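Local coordinates for ebony (Drosophila melanogaster, PDB 6DYS), which probably joins beta-alanine to dopamine as a nonribosomal peptide synthetase-like enzyme, this chain being its C-terminal part, a GNAT-like domain that probably selects the amine, at residues A76-A81 and L120-M125; G158-N163 and V208-V213; I20-F25 and V39-Y44; A29-W34 and T162-L167. All coordinates share one frame; numbering follows the deposited sequence.

Contact 1: A76-A81 and L120-M125; sequences ALNFDA and LHSFMM. With HJ1 (N-[2-(3,4-dihydroxyphenyl)ethyl]-beta-alaninamide), chain C.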
# COMPACT_ATOMS: atom_id res chain seq x y z
N ALA A 76 3.49 0.75 7.55
CA ALA A 76 2.29 1.20 6.85
C ALA A 76 2.53 2.61 6.36
O ALA A 76 2.75 3.53 7.16
CB ALA A 76 1.07 1.15 7.77
N LEU A 77 2.49 2.80 5.04
CA LEU A 77 2.75 4.11 4.45
C LEU A 77 1.42 4.72 4.02
O LEU A 77 0.68 4.12 3.23
CB LEU A 77 3.70 3.98 3.26
CG LEU A 77 5.01 3.25 3.55
CD1 LEU A 77 5.93 3.28 2.34
CD2 LEU A 77 5.70 3.87 4.76
N ASN A 78 1.13 5.90 4.53
CA ASN A 78 -0.15 6.56 4.30
C ASN A 78 0.06 8.00 3.87
O ASN A 78 1.01 8.66 4.30
CB ASN A 78 -1.03 6.54 5.54
CG ASN A 78 -1.14 5.18 6.12
OD1 ASN A 78 -1.68 4.27 5.48
ND2 ASN A 78 -0.63 5.00 7.34
N PHE A 79 -0.86 8.48 3.04
CA PHE A 79 -0.98 9.89 2.70
C PHE A 79 -2.45 10.27 2.76
O PHE A 79 -3.33 9.42 2.64
CB PHE A 79 -0.46 10.19 1.29
CG PHE A 79 1.02 10.42 1.21
CD1 PHE A 79 1.63 11.41 1.96
CD2 PHE A 79 1.80 9.66 0.36
CE1 PHE A 79 2.99 11.63 1.87
CE2 PHE A 79 3.16 9.87 0.26
CZ PHE A 79 3.76 10.86 1.02
N ASP A 80 -2.70 11.56 2.95
CA ASP A 80 -3.98 12.12 2.54
C ASP A 80 -4.12 11.91 1.04
O ASP A 80 -3.26 12.35 0.27
CB ASP A 80 -4.05 13.61 2.90
CG ASP A 80 -5.38 14.27 2.53
OD1 ASP A 80 -6.13 13.75 1.66
OD2 ASP A 80 -5.69 15.32 3.11
N ALA A 81 -5.17 11.20 0.64
CA ALA A 81 -5.33 10.86 -0.77
C ALA A 81 -5.38 12.10 -1.66
O ALA A 81 -4.97 12.04 -2.82
CB ALA A 81 -6.59 10.02 -0.97
N LEU A 120 -7.84 8.96 4.10
CA LEU A 120 -6.53 8.41 4.45
C LEU A 120 -6.18 7.31 3.46
O LEU A 120 -6.80 6.24 3.46
CB LEU A 120 -6.52 7.88 5.88
CG LEU A 120 -5.13 7.42 6.34
CD1 LEU A 120 -4.15 8.60 6.36
CD2 LEU A 120 -5.19 6.71 7.69
N HIS A 121 -5.21 7.58 2.60
CA HIS A 121 -4.81 6.65 1.55
C HIS A 121 -3.75 5.71 2.12
O HIS A 121 -2.61 6.12 2.34
CB HIS A 121 -4.28 7.38 0.33
CG HIS A 121 -4.04 6.50 -0.86
ND1 HIS A 121 -3.14 6.81 -1.86
CD2 HIS A 121 -4.61 5.32 -1.21
CE1 HIS A 121 -3.16 5.85 -2.77
NE2 HIS A 121 -4.04 4.94 -2.40
N SER A 122 -4.13 4.46 2.37
CA SER A 122 -3.17 3.43 2.75
C SER A 122 -2.60 2.88 1.45
O SER A 122 -3.19 1.99 0.83
CB SER A 122 -3.84 2.35 3.60
OG SER A 122 -2.97 1.25 3.82
N PHE A 123 -1.46 3.41 1.02
CA PHE A 123 -0.97 3.10 -0.32
C PHE A 123 0.12 2.04 -0.35
O PHE A 123 0.32 1.41 -1.39
CB PHE A 123 -0.49 4.38 -1.02
CG PHE A 123 0.81 4.93 -0.50
CD1 PHE A 123 2.00 4.64 -1.15
CD2 PHE A 123 0.85 5.76 0.61
CE1 PHE A 123 3.20 5.16 -0.70
CE2 PHE A 123 2.04 6.28 1.07
CZ PHE A 123 3.23 5.98 0.41
N MET A 124 0.83 1.82 0.76
CA MET A 124 1.83 0.77 0.80
C MET A 124 1.88 0.19 2.20
O MET A 124 1.78 0.92 3.19
CB MET A 124 3.22 1.28 0.39
CG MET A 124 3.42 1.34 -1.12
SD MET A 124 5.10 1.01 -1.66
CE MET A 124 5.61 2.66 -2.13
N MET A 125 2.03 -1.13 2.26
CA MET A 125 2.17 -1.86 3.50
C MET A 125 3.16 -2.98 3.25
O MET A 125 3.18 -3.56 2.16
CB MET A 125 0.81 -2.39 3.98
CG MET A 125 0.67 -2.54 5.47
SD MET A 125 -1.01 -2.98 5.96
CE MET A 125 -1.65 -1.40 6.50
C02 HJ1 C . -2.48 -2.66 1.04
C03 HJ1 C . -2.01 -1.82 -0.15
C04 HJ1 C . -0.49 -2.05 -0.46
C07 HJ1 C . -0.96 -2.05 -2.96
C08 HJ1 C . -0.55 -0.85 -3.89
C09 HJ1 C . 0.64 -1.13 -4.71
C10 HJ1 C . 1.61 -0.14 -4.90
C11 HJ1 C . 2.74 -0.40 -5.69
C12 HJ1 C . 2.91 -1.64 -6.28
C14 HJ1 C . 1.93 -2.63 -6.08
C16 HJ1 C . 0.79 -2.37 -5.29
N01 HJ1 C . -3.61 -2.03 1.74
N06 HJ1 C . -0.02 -2.15 -1.84
O05 HJ1 C . 0.27 -2.14 0.41
O13 HJ1 C . 4.07 -1.90 -7.09
O15 HJ1 C . 2.08 -4.01 -6.72
O HOH W 1 -0.69 1.76 4.66
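A classic beta bulge places both Phe-123 and Met-124 across from Leu-77, where strands 76-80 and 120-125 run antiparallel. The strands are neighbours in a mixed sheet whose layout fits the GNAT fold of N-acetyltransferases. Leu-77 N makes a nearly straight bond to Met-124 O (2.7 Å, 168°). Leu-77 O accepts the N-H of Phe-123 at 3.2 Å, plus a weak bond from Met-124 N. On the bulge's other side, Phe-79 and His-121 form a hydrogen-bonded pair, with His-121 N 2.6 Å from Phe-79 O.

The Phe-123 ring leaves CB between the backbone N and the carbonyl carbon (chi1 73°), and this swings it over the neighbouring strand. Its CZ packs on Leu-77 CB at 3.5 Å. Its CE2 lies 3.5 Å from Phe-79 CD2. The two ring planes are close to parallel but offset, with little overlap. Helix 41-58 packs against Leu-77 and Phe-79.

On the other face, Asn-78 sits across from Ser-122. Asn-78 ND2 bonds to Leu-60 O. A water within hydrogen-bonding reach of Asn-78 OD1 (2.8 Å), Ser-122 OG and Met-124 O bridges the strands, though perhaps not serving every acceptor at once. The His-121 ring bonds to Glu-84 and Glu-104. At Met-125, on the side toward strand 158-163, the backbone reaches the bound beta-alanyl-dopamine: Met-125 N makes a weak, bent bond (120°) to the amide oxygen O05 of HJ1, at 2.7 Å.

Contact 2: G158-N163 and V208-V213; sequences GIFTTN and VHWKEV. With HJ1 (N-[2-(3,4-dihydroxyphenyl)ethyl]-beta-alaninamide), chain C.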
# COMPACT_ATOMS: atom_id res chain seq x y z
N GLY A 158 -12.28 8.32 6.45
CA GLY A 158 -12.22 6.91 6.12
C GLY A 158 -10.87 6.55 5.54
O GLY A 158 -10.04 7.42 5.23
N ILE A 159 -10.68 5.24 5.37
CA ILE A 159 -9.42 4.67 4.90
C ILE A 159 -9.65 4.11 3.50
O ILE A 159 -10.57 3.32 3.28
CB ILE A 159 -8.91 3.58 5.86
CG1 ILE A 159 -8.68 4.18 7.25
CG2 ILE A 159 -7.63 2.95 5.33
CD1 ILE A 159 -8.51 3.14 8.34
N PHE A 160 -8.78 4.51 2.57
CA PHE A 160 -8.90 4.20 1.15
C PHE A 160 -7.68 3.41 0.73
O PHE A 160 -6.55 3.82 1.02
CB PHE A 160 -9.01 5.50 0.35
CG PHE A 160 -9.38 5.32 -1.09
CD1 PHE A 160 -10.49 4.60 -1.46
CD2 PHE A 160 -8.61 5.93 -2.08
CE1 PHE A 160 -10.84 4.48 -2.79
CE2 PHE A 160 -8.95 5.81 -3.41
CZ PHE A 160 -10.06 5.08 -3.77
N THR A 161 -7.89 2.28 0.06
CA THR A 161 -6.76 1.48 -0.37
C THR A 161 -7.19 0.58 -1.53
O THR A 161 -8.37 0.26 -1.67
CB THR A 161 -6.19 0.64 0.79
OG1 THR A 161 -4.92 0.09 0.43
CG2 THR A 161 -7.13 -0.49 1.17
N THR A 162 -6.22 0.21 -2.36
CA THR A 162 -6.40 -0.82 -3.38
C THR A 162 -5.58 -2.03 -2.99
O THR A 162 -4.35 -1.95 -2.89
CB THR A 162 -5.98 -0.32 -4.76
OG1 THR A 162 -6.69 0.89 -5.05
CG2 THR A 162 -6.33 -1.34 -5.83
N ASN A 163 -6.25 -3.15 -2.76
CA ASN A 163 -5.58 -4.38 -2.36
C ASN A 163 -5.41 -5.26 -3.59
O ASN A 163 -6.38 -5.52 -4.31
CB ASN A 163 -6.36 -5.10 -1.26
CG ASN A 163 -6.29 -4.36 0.07
OD1 ASN A 163 -5.22 -3.98 0.52
ND2 ASN A 163 -7.44 -4.14 0.69
N VAL A 208 -10.55 -2.09 -4.91
CA VAL A 208 -10.53 -0.81 -4.24
C VAL A 208 -11.37 -0.92 -2.98
O VAL A 208 -12.54 -1.32 -3.04
CB VAL A 208 -11.05 0.30 -5.16
CG1 VAL A 208 -11.15 1.59 -4.40
CG2 VAL A 208 -10.13 0.44 -6.36
N HIS A 209 -10.78 -0.60 -1.83
CA HIS A 209 -11.43 -0.80 -0.55
C HIS A 209 -11.56 0.53 0.18
O HIS A 209 -10.69 1.40 0.08
CB HIS A 209 -10.68 -1.81 0.33
CG HIS A 209 -11.04 -3.23 0.05
ND1 HIS A 209 -10.12 -4.17 -0.36
CD2 HIS A 209 -12.23 -3.87 0.12
CE1 HIS A 209 -10.73 -5.33 -0.52
NE2 HIS A 209 -12.01 -5.18 -0.24
N TRP A 210 -12.64 0.65 0.95
CA TRP A 210 -12.96 1.89 1.63
C TRP A 210 -13.70 1.56 2.91
O TRP A 210 -14.66 0.78 2.88
CB TRP A 210 -13.80 2.80 0.74
CG TRP A 210 -14.50 3.94 1.43
CD1 TRP A 210 -15.83 4.03 1.71
CD2 TRP A 210 -13.91 5.17 1.89
NE1 TRP A 210 -16.11 5.23 2.33
CE2 TRP A 210 -14.95 5.95 2.45
CE3 TRP A 210 -12.61 5.68 1.89
CZ2 TRP A 210 -14.73 7.21 2.99
CZ3 TRP A 210 -12.40 6.94 2.43
CH2 TRP A 210 -13.45 7.69 2.97
N LYS A 211 -13.26 2.13 4.02
CA LYS A 211 -13.95 1.96 5.29
C LYS A 211 -14.05 3.31 5.98
O LYS A 211 -13.03 3.95 6.24
CB LYS A 211 -13.22 0.96 6.19
CG LYS A 211 -13.86 0.83 7.55
CD LYS A 211 -13.62 -0.54 8.15
CE LYS A 211 -12.27 -0.62 8.81
NZ LYS A 211 -12.25 -1.73 9.80
N GLU A 212 -15.27 3.74 6.26
CA GLU A 212 -15.47 4.92 7.08
C GLU A 212 -15.03 4.63 8.51
O GLU A 212 -15.34 3.58 9.08
CB GLU A 212 -16.94 5.33 7.06
CG GLU A 212 -17.44 5.76 5.69
CD GLU A 212 -18.86 6.28 5.72
OE1 GLU A 212 -19.30 6.74 6.80
OE2 GLU A 212 -19.54 6.22 4.68
N VAL A 213 -14.29 5.57 9.10
CA VAL A 213 -13.91 5.43 10.50
C VAL A 213 -14.83 6.28 11.37
O VAL A 213 -15.21 5.87 12.46
CB VAL A 213 -12.44 5.83 10.72
CG1 VAL A 213 -11.57 5.25 9.62
CG2 VAL A 213 -12.30 7.35 10.79
C02 HJ1 C . -2.48 -2.66 1.04
C03 HJ1 C . -2.01 -1.82 -0.15
C04 HJ1 C . -0.49 -2.05 -0.46
C07 HJ1 C . -0.96 -2.05 -2.96
C08 HJ1 C . -0.55 -0.85 -3.89
C09 HJ1 C . 0.64 -1.13 -4.71
C10 HJ1 C . 1.61 -0.14 -4.90
C11 HJ1 C . 2.74 -0.40 -5.69
C12 HJ1 C . 2.91 -1.64 -6.28
C14 HJ1 C . 1.93 -2.63 -6.08
C16 HJ1 C . 0.79 -2.37 -5.29
N01 HJ1 C . -3.61 -2.03 1.74
N06 HJ1 C . -0.02 -2.15 -1.84
O05 HJ1 C . 0.27 -2.14 0.41
O13 HJ1 C . 4.07 -1.90 -7.09
O15 HJ1 C . 2.08 -4.01 -6.72
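Asn-163 and His-209 both carry CG beside the backbone N, opposite the carbonyl carbon (chi1 -71° and -85°), and this brings their polar ends together. Asn-163 ND2 donates to His-209 ND1 at 2.9 Å. The amide and imidazole planes are 47° apart, and the donor is tilted out of the ring plane. This bond fixes which way the amide is turned. OD1 then faces the ligand and accepts from the beta-alanyl amine N01 of HJ1 at 2.8 Å. Thr-161 OG1 accepts from the same N01, also at 2.8 Å, and is itself bonded to Ser-122 O. A leucine in place of Asn-163 would probably cost the amine one of these acceptors and leave His-209 ND1 without its donor.

The two strands form a regular antiparallel ladder. In this GNAT-like sheet, strand 158-163 lies parallel to strand 119-127 on one side and antiparallel to strand 205-212 on the other. Thr-161 pairs with His-209 and Ile-159 with Lys-211. The His-209 N to Thr-161 O bond is 2.6 Å.

Helix 93-111 packs on the face that carries Phe-160, Thr-162 and Val-208. There Phe-160 CE1 presses on Val-208 CG1 at 3.3 Å. The Trp-210 indole turns an edge to Phe-160 CB. Its CH2 reaches Gly-158 CA at 3.5 Å, where a side chain on Gly-158 would clash with the indole.

Contact 3: I20-F25 and V39-Y44; sequences IIVASF and VLRTDY. With HJ1 (N-[2-(3,4-dihydroxyphenyl)ethyl]-beta-alaninamide), chain C.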
# COMPACT_ATOMS: atom_id res chain seq x y z
N ILE A 20 12.09 -3.22 3.94
CA ILE A 20 10.85 -3.95 4.16
C ILE A 20 9.95 -3.88 2.93
O ILE A 20 9.35 -4.88 2.52
CB ILE A 20 10.15 -3.43 5.42
CG1 ILE A 20 10.90 -3.91 6.66
CG2 ILE A 20 8.68 -3.86 5.45
CD1 ILE A 20 10.10 -3.88 7.93
N ILE A 21 9.85 -2.70 2.31
CA ILE A 21 9.02 -2.56 1.11
C ILE A 21 9.60 -3.38 -0.03
O ILE A 21 8.88 -4.12 -0.71
CB ILE A 21 8.87 -1.09 0.72
CG1 ILE A 21 8.03 -0.35 1.77
CG2 ILE A 21 8.25 -0.97 -0.67
CD1 ILE A 21 6.66 -0.97 2.00
N VAL A 22 10.91 -3.27 -0.26
CA VAL A 22 11.54 -4.02 -1.35
C VAL A 22 11.34 -5.51 -1.15
O VAL A 22 10.96 -6.24 -2.08
CB VAL A 22 13.04 -3.66 -1.46
CG1 VAL A 22 13.76 -4.68 -2.35
CG2 VAL A 22 13.21 -2.26 -2.03
N ALA A 23 11.56 -6.00 0.07
CA ALA A 23 11.40 -7.42 0.35
C ALA A 23 9.94 -7.85 0.24
O ALA A 23 9.66 -9.02 -0.04
CB ALA A 23 11.95 -7.76 1.73
N SER A 24 9.00 -6.92 0.46
CA SER A 24 7.59 -7.28 0.39
C SER A 24 7.06 -7.25 -1.04
O SER A 24 6.12 -7.98 -1.36
CB SER A 24 6.77 -6.34 1.26
OG SER A 24 6.84 -6.72 2.62
N PHE A 25 7.65 -6.43 -1.91
CA PHE A 25 7.11 -6.23 -3.25
C PHE A 25 7.93 -6.86 -4.36
O PHE A 25 7.36 -7.45 -5.27
CB PHE A 25 6.96 -4.73 -3.54
CG PHE A 25 5.73 -4.12 -2.94
CD1 PHE A 25 5.66 -3.90 -1.57
CD2 PHE A 25 4.64 -3.80 -3.73
CE1 PHE A 25 4.52 -3.35 -1.01
CE2 PHE A 25 3.50 -3.25 -3.17
CZ PHE A 25 3.45 -3.02 -1.81
N VAL A 39 11.83 -5.16 -14.09
CA VAL A 39 11.40 -4.53 -12.85
C VAL A 39 12.43 -4.85 -11.77
O VAL A 39 12.66 -6.01 -11.44
CB VAL A 39 9.98 -4.97 -12.44
CG1 VAL A 39 9.85 -6.49 -12.47
CG2 VAL A 39 9.62 -4.42 -11.07
N LEU A 40 13.08 -3.80 -11.26
CA LEU A 40 14.24 -3.93 -10.38
C LEU A 40 13.91 -3.50 -8.96
O LEU A 40 12.96 -2.74 -8.71
CB LEU A 40 15.40 -3.08 -10.91
CG LEU A 40 15.64 -3.10 -12.42
CD1 LEU A 40 16.75 -2.12 -12.78
CD2 LEU A 40 15.96 -4.50 -12.91
N ARG A 41 14.72 -4.00 -8.02
CA ARG A 41 14.57 -3.64 -6.61
C ARG A 41 14.65 -2.13 -6.42
O ARG A 41 13.91 -1.57 -5.61
CB ARG A 41 15.65 -4.33 -5.78
CG ARG A 41 15.49 -5.83 -5.61
CD ARG A 41 16.63 -6.39 -4.77
NE ARG A 41 16.42 -7.78 -4.37
CZ ARG A 41 16.85 -8.83 -5.05
NH1 ARG A 41 17.53 -8.66 -6.18
NH2 ARG A 41 16.61 -10.06 -4.61
N THR A 42 15.55 -1.47 -7.15
CA THR A 42 15.73 -0.03 -6.99
C THR A 42 14.51 0.77 -7.45
O THR A 42 14.34 1.91 -7.02
CB THR A 42 16.98 0.46 -7.74
OG1 THR A 42 16.90 0.13 -9.13
CG2 THR A 42 18.24 -0.15 -7.14
N ASP A 43 13.66 0.19 -8.31
CA ASP A 43 12.44 0.89 -8.71
C ASP A 43 11.57 1.23 -7.51
O ASP A 43 10.92 2.28 -7.48
CB ASP A 43 11.65 0.05 -9.72
CG ASP A 43 12.47 -0.28 -10.95
OD1 ASP A 43 13.25 0.58 -11.39
OD2 ASP A 43 12.32 -1.40 -11.49
N TYR A 44 11.57 0.36 -6.49
CA TYR A 44 10.82 0.64 -5.27
C TYR A 44 11.56 1.65 -4.39
O TYR A 44 10.95 2.62 -3.91
CB TYR A 44 10.56 -0.65 -4.50
CG TYR A 44 9.81 -1.70 -5.29
CD1 TYR A 44 8.43 -1.60 -5.46
CD2 TYR A 44 10.46 -2.78 -5.86
CE1 TYR A 44 7.73 -2.55 -6.19
CE2 TYR A 44 9.77 -3.74 -6.58
CZ TYR A 44 8.40 -3.62 -6.74
OH TYR A 44 7.70 -4.56 -7.45
C02 HJ1 C . -2.48 -2.66 1.04
C03 HJ1 C . -2.01 -1.82 -0.15
C04 HJ1 C . -0.49 -2.05 -0.46
C07 HJ1 C . -0.96 -2.05 -2.96
C08 HJ1 C . -0.55 -0.85 -3.89
C09 HJ1 C . 0.64 -1.13 -4.71
C10 HJ1 C . 1.61 -0.14 -4.90
C11 HJ1 C . 2.74 -0.40 -5.69
C12 HJ1 C . 2.91 -1.64 -6.28
C14 HJ1 C . 1.93 -2.63 -6.08
C16 HJ1 C . 0.79 -2.37 -5.29
N01 HJ1 C . -3.61 -2.03 1.74
N06 HJ1 C . -0.02 -2.15 -1.84
O05 HJ1 C . 0.27 -2.14 0.41
O13 HJ1 C . 4.07 -1.90 -7.09
O15 HJ1 C . 2.08 -4.01 -6.72
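Phe-25 CB sits over one face of the Tyr-44 ring, a CH-pi contact with CB 3.9 Å from the ring centroid and 26° off the normal. In the plane of the same ring, at its edge, lies the catechol oxygen O13 of HJ1, 3.8 Å from Tyr-44 CE1. The Phe-25 ring is oblique to Tyr-44 and turns its own edge to the ligand. Its CE2 stands over the catechol ring, 3.4 Å from HJ1 C14, and its CZ is 3.6 Å from the amide nitrogen N06. The first torsion of Phe-25 (chi1 -80°) sends the ring past Tyr-44 and on to the ligand. An alanine at Phe-25 would keep the CB on Tyr-44 but would probably leave the catechol and the linking amide without this aromatic cover.

One turn earlier in the helix, Val-22 continues the contact. Its CG2 touches Tyr-44 CB at 4.0 Å, and its CG1 lies against the CB and CG of Arg-41, crossing that side chain at about a right angle. The Tyr-44 hydroxyl bonds to Glu-32 OE2. Helices 14-25 and 41-58 thus form a wall of the amine pocket, consistent with the substrate-binding role of the first helices in GNAT enzymes.

Contact 4: A29-W34 and T162-L167; sequences ADLEQW and TNTSPL. With HJ1 (N-[2-(3,4-dihydroxyphenyl)ethyl]-beta-alaninamide), chain C.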
# COMPACT_ATOMS: atom_id res chain seq x y z
N ALA A 29 5.05 -9.09 -5.68
CA ALA A 29 3.85 -8.33 -5.99
C ALA A 29 3.10 -8.97 -7.16
O ALA A 29 3.70 -9.33 -8.18
CB ALA A 29 4.22 -6.89 -6.31
N ASP A 30 1.78 -9.09 -7.00
CA ASP A 30 0.97 -9.83 -7.97
C ASP A 30 0.85 -9.10 -9.30
O ASP A 30 0.63 -9.74 -10.34
CB ASP A 30 -0.42 -10.11 -7.40
CG ASP A 30 -0.38 -10.90 -6.10
OD1 ASP A 30 0.02 -10.34 -5.06
OD2 ASP A 30 -0.77 -12.09 -6.11
N LEU A 31 0.97 -7.77 -9.31
CA LEU A 31 0.82 -7.03 -10.55
C LEU A 31 2.13 -6.99 -11.33
O LEU A 31 2.16 -7.32 -12.52
CB LEU A 31 0.33 -5.61 -10.28
CG LEU A 31 -1.14 -5.42 -9.87
CD1 LEU A 31 -1.38 -3.98 -9.46
CD2 LEU A 31 -2.09 -5.83 -10.99
N GLU A 32 3.23 -6.59 -10.67
CA GLU A 32 4.53 -6.47 -11.33
C GLU A 32 5.03 -7.78 -11.91
O GLU A 32 5.85 -7.76 -12.83
CB GLU A 32 5.60 -5.97 -10.35
CG GLU A 32 5.42 -4.57 -9.88
CD GLU A 32 4.62 -4.49 -8.61
OE1 GLU A 32 3.40 -4.76 -8.66
OE2 GLU A 32 5.22 -4.17 -7.56
N GLN A 33 4.59 -8.93 -11.37
CA GLN A 33 5.09 -10.20 -11.87
C GLN A 33 4.82 -10.36 -13.35
O GLN A 33 5.57 -11.04 -14.06
CB GLN A 33 4.47 -11.36 -11.08
CG GLN A 33 2.99 -11.56 -11.34
CD GLN A 33 2.42 -12.75 -10.59
OE1 GLN A 33 3.02 -13.83 -10.56
NE2 GLN A 33 1.27 -12.56 -9.97
N TRP A 34 3.76 -9.73 -13.85
CA TRP A 34 3.40 -9.82 -15.25
C TRP A 34 4.13 -8.80 -16.12
O TRP A 34 4.05 -8.88 -17.35
CB TRP A 34 1.88 -9.66 -15.40
CG TRP A 34 1.14 -10.57 -14.48
CD1 TRP A 34 0.42 -10.21 -13.37
CD2 TRP A 34 1.07 -12.00 -14.56
NE1 TRP A 34 -0.10 -11.33 -12.77
CE2 TRP A 34 0.28 -12.44 -13.48
CE3 TRP A 34 1.59 -12.94 -15.45
CZ2 TRP A 34 -0.00 -13.79 -13.26
CZ3 TRP A 34 1.31 -14.28 -15.23
CH2 TRP A 34 0.51 -14.69 -14.15
N THR A 162 -6.22 0.21 -2.36
CA THR A 162 -6.40 -0.82 -3.38
C THR A 162 -5.58 -2.03 -2.99
O THR A 162 -4.35 -1.95 -2.89
CB THR A 162 -5.98 -0.32 -4.76
OG1 THR A 162 -6.69 0.89 -5.05
CG2 THR A 162 -6.33 -1.34 -5.83
N ASN A 163 -6.25 -3.15 -2.76
CA ASN A 163 -5.58 -4.38 -2.36
C ASN A 163 -5.41 -5.26 -3.59
O ASN A 163 -6.38 -5.52 -4.31
CB ASN A 163 -6.36 -5.10 -1.26
CG ASN A 163 -6.29 -4.36 0.07
OD1 ASN A 163 -5.22 -3.98 0.52
ND2 ASN A 163 -7.44 -4.14 0.69
N THR A 164 -4.18 -5.69 -3.83
CA THR A 164 -3.82 -6.39 -5.05
C THR A 164 -3.35 -7.81 -4.82
O THR A 164 -3.00 -8.50 -5.79
CB THR A 164 -2.73 -5.61 -5.80
OG1 THR A 164 -1.60 -5.41 -4.94
CG2 THR A 164 -3.26 -4.25 -6.24
N SER A 165 -3.32 -8.28 -3.57
CA SER A 165 -3.02 -9.68 -3.29
C SER A 165 -4.21 -10.34 -2.61
O SER A 165 -5.01 -9.66 -1.95
CB SER A 165 -1.77 -9.83 -2.41
OG SER A 165 -2.05 -9.56 -1.05
N PRO A 166 -4.37 -11.65 -2.75
CA PRO A 166 -5.47 -12.34 -2.06
C PRO A 166 -5.50 -12.11 -0.55
O PRO A 166 -6.59 -11.96 0.03
CB PRO A 166 -5.23 -13.81 -2.41
CG PRO A 166 -4.59 -13.76 -3.76
CD PRO A 166 -3.69 -12.54 -3.71
N LEU A 167 -4.34 -12.05 0.10
CA LEU A 167 -4.30 -11.93 1.55
C LEU A 167 -4.80 -10.56 2.01
O LEU A 167 -5.62 -10.46 2.92
CB LEU A 167 -2.89 -12.19 2.07
CG LEU A 167 -2.69 -11.86 3.55
CD1 LEU A 167 -3.63 -12.71 4.42
CD2 LEU A 167 -1.24 -12.08 3.94
C02 HJ1 C . -2.48 -2.66 1.04
C03 HJ1 C . -2.01 -1.82 -0.15
C04 HJ1 C . -0.49 -2.05 -0.46
C07 HJ1 C . -0.96 -2.05 -2.96
C08 HJ1 C . -0.55 -0.85 -3.89
C09 HJ1 C . 0.64 -1.13 -4.71
C10 HJ1 C . 1.61 -0.14 -4.90
C11 HJ1 C . 2.74 -0.40 -5.69
C12 HJ1 C . 2.91 -1.64 -6.28
C14 HJ1 C . 1.93 -2.63 -6.08
C16 HJ1 C . 0.79 -2.37 -5.29
N01 HJ1 C . -3.61 -2.03 1.74
N06 HJ1 C . -0.02 -2.15 -1.84
O05 HJ1 C . 0.27 -2.14 0.41
O13 HJ1 C . 4.07 -1.90 -7.09
O15 HJ1 C . 2.08 -4.01 -6.72
O HOH W 2 0.22 -7.82 -4.57
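Asp-30 and Ser-165 bring the two backbones closest, CA to CA 6.2 Å, and the two loops meet through side chains and a water rather than by strand pairing. Asp-30 lays its CB against Thr-164 O at 3.4 Å. Its OD1 comes within 3.2 Å of Ser-165 CB, and its OD2 faces the Pro-166 ring. A water donates to Asp-30 OD1 at 2.6 Å and is also hydrogen-bonded to Thr-164 OG1. Leu-31 adds an apolar touch, its CD1 3.7 Å from Thr-164 CG2, with the two side chains crossing at about a right angle.

These loops border the catechol end of the amine pocket, where strand 158-163 of the GNAT-like sheet gives way to helix 166-174. Ser-165 is the N-cap residue of that helix, and its OG bonds to Thr-168 OG1.

The Glu-32 chain bends at its second torsion (92°), which turns the carboxylate toward the catechol. OE1 accepts from HJ1 O15 at a very short 2.5 Å, and OE2 from HJ1 O13 at 2.6 Å. Each hydroxyl has its own carboxylate oxygen. Within segment 29-34, Gln-33 NE2 donates to Asp-30 O at 2.9 Å.

In the fold
From the N terminus, contact 3 comes first and closes the short loop between helices 14-25 and 41-58. Segment 29-34 lies in that loop and opens contact 4, so contacts 3 and 4 cross. They meet where Tyr-44 bonds to Glu-32. Contact 4 closes a long loop, back to the end of strand 158-163. Contact 1 is nested inside that loop and pairs two central strands. Contact 2 shares Thr-162 and Asn-163 with contact 4 and ties strand 158-163 to the C-terminal strand. Contacts 1 and 2 join where strands 119-127 and 158-163 run side by side. All four touch HJ1, although the centres of contacts 2 and 3 are about 24 Å apart.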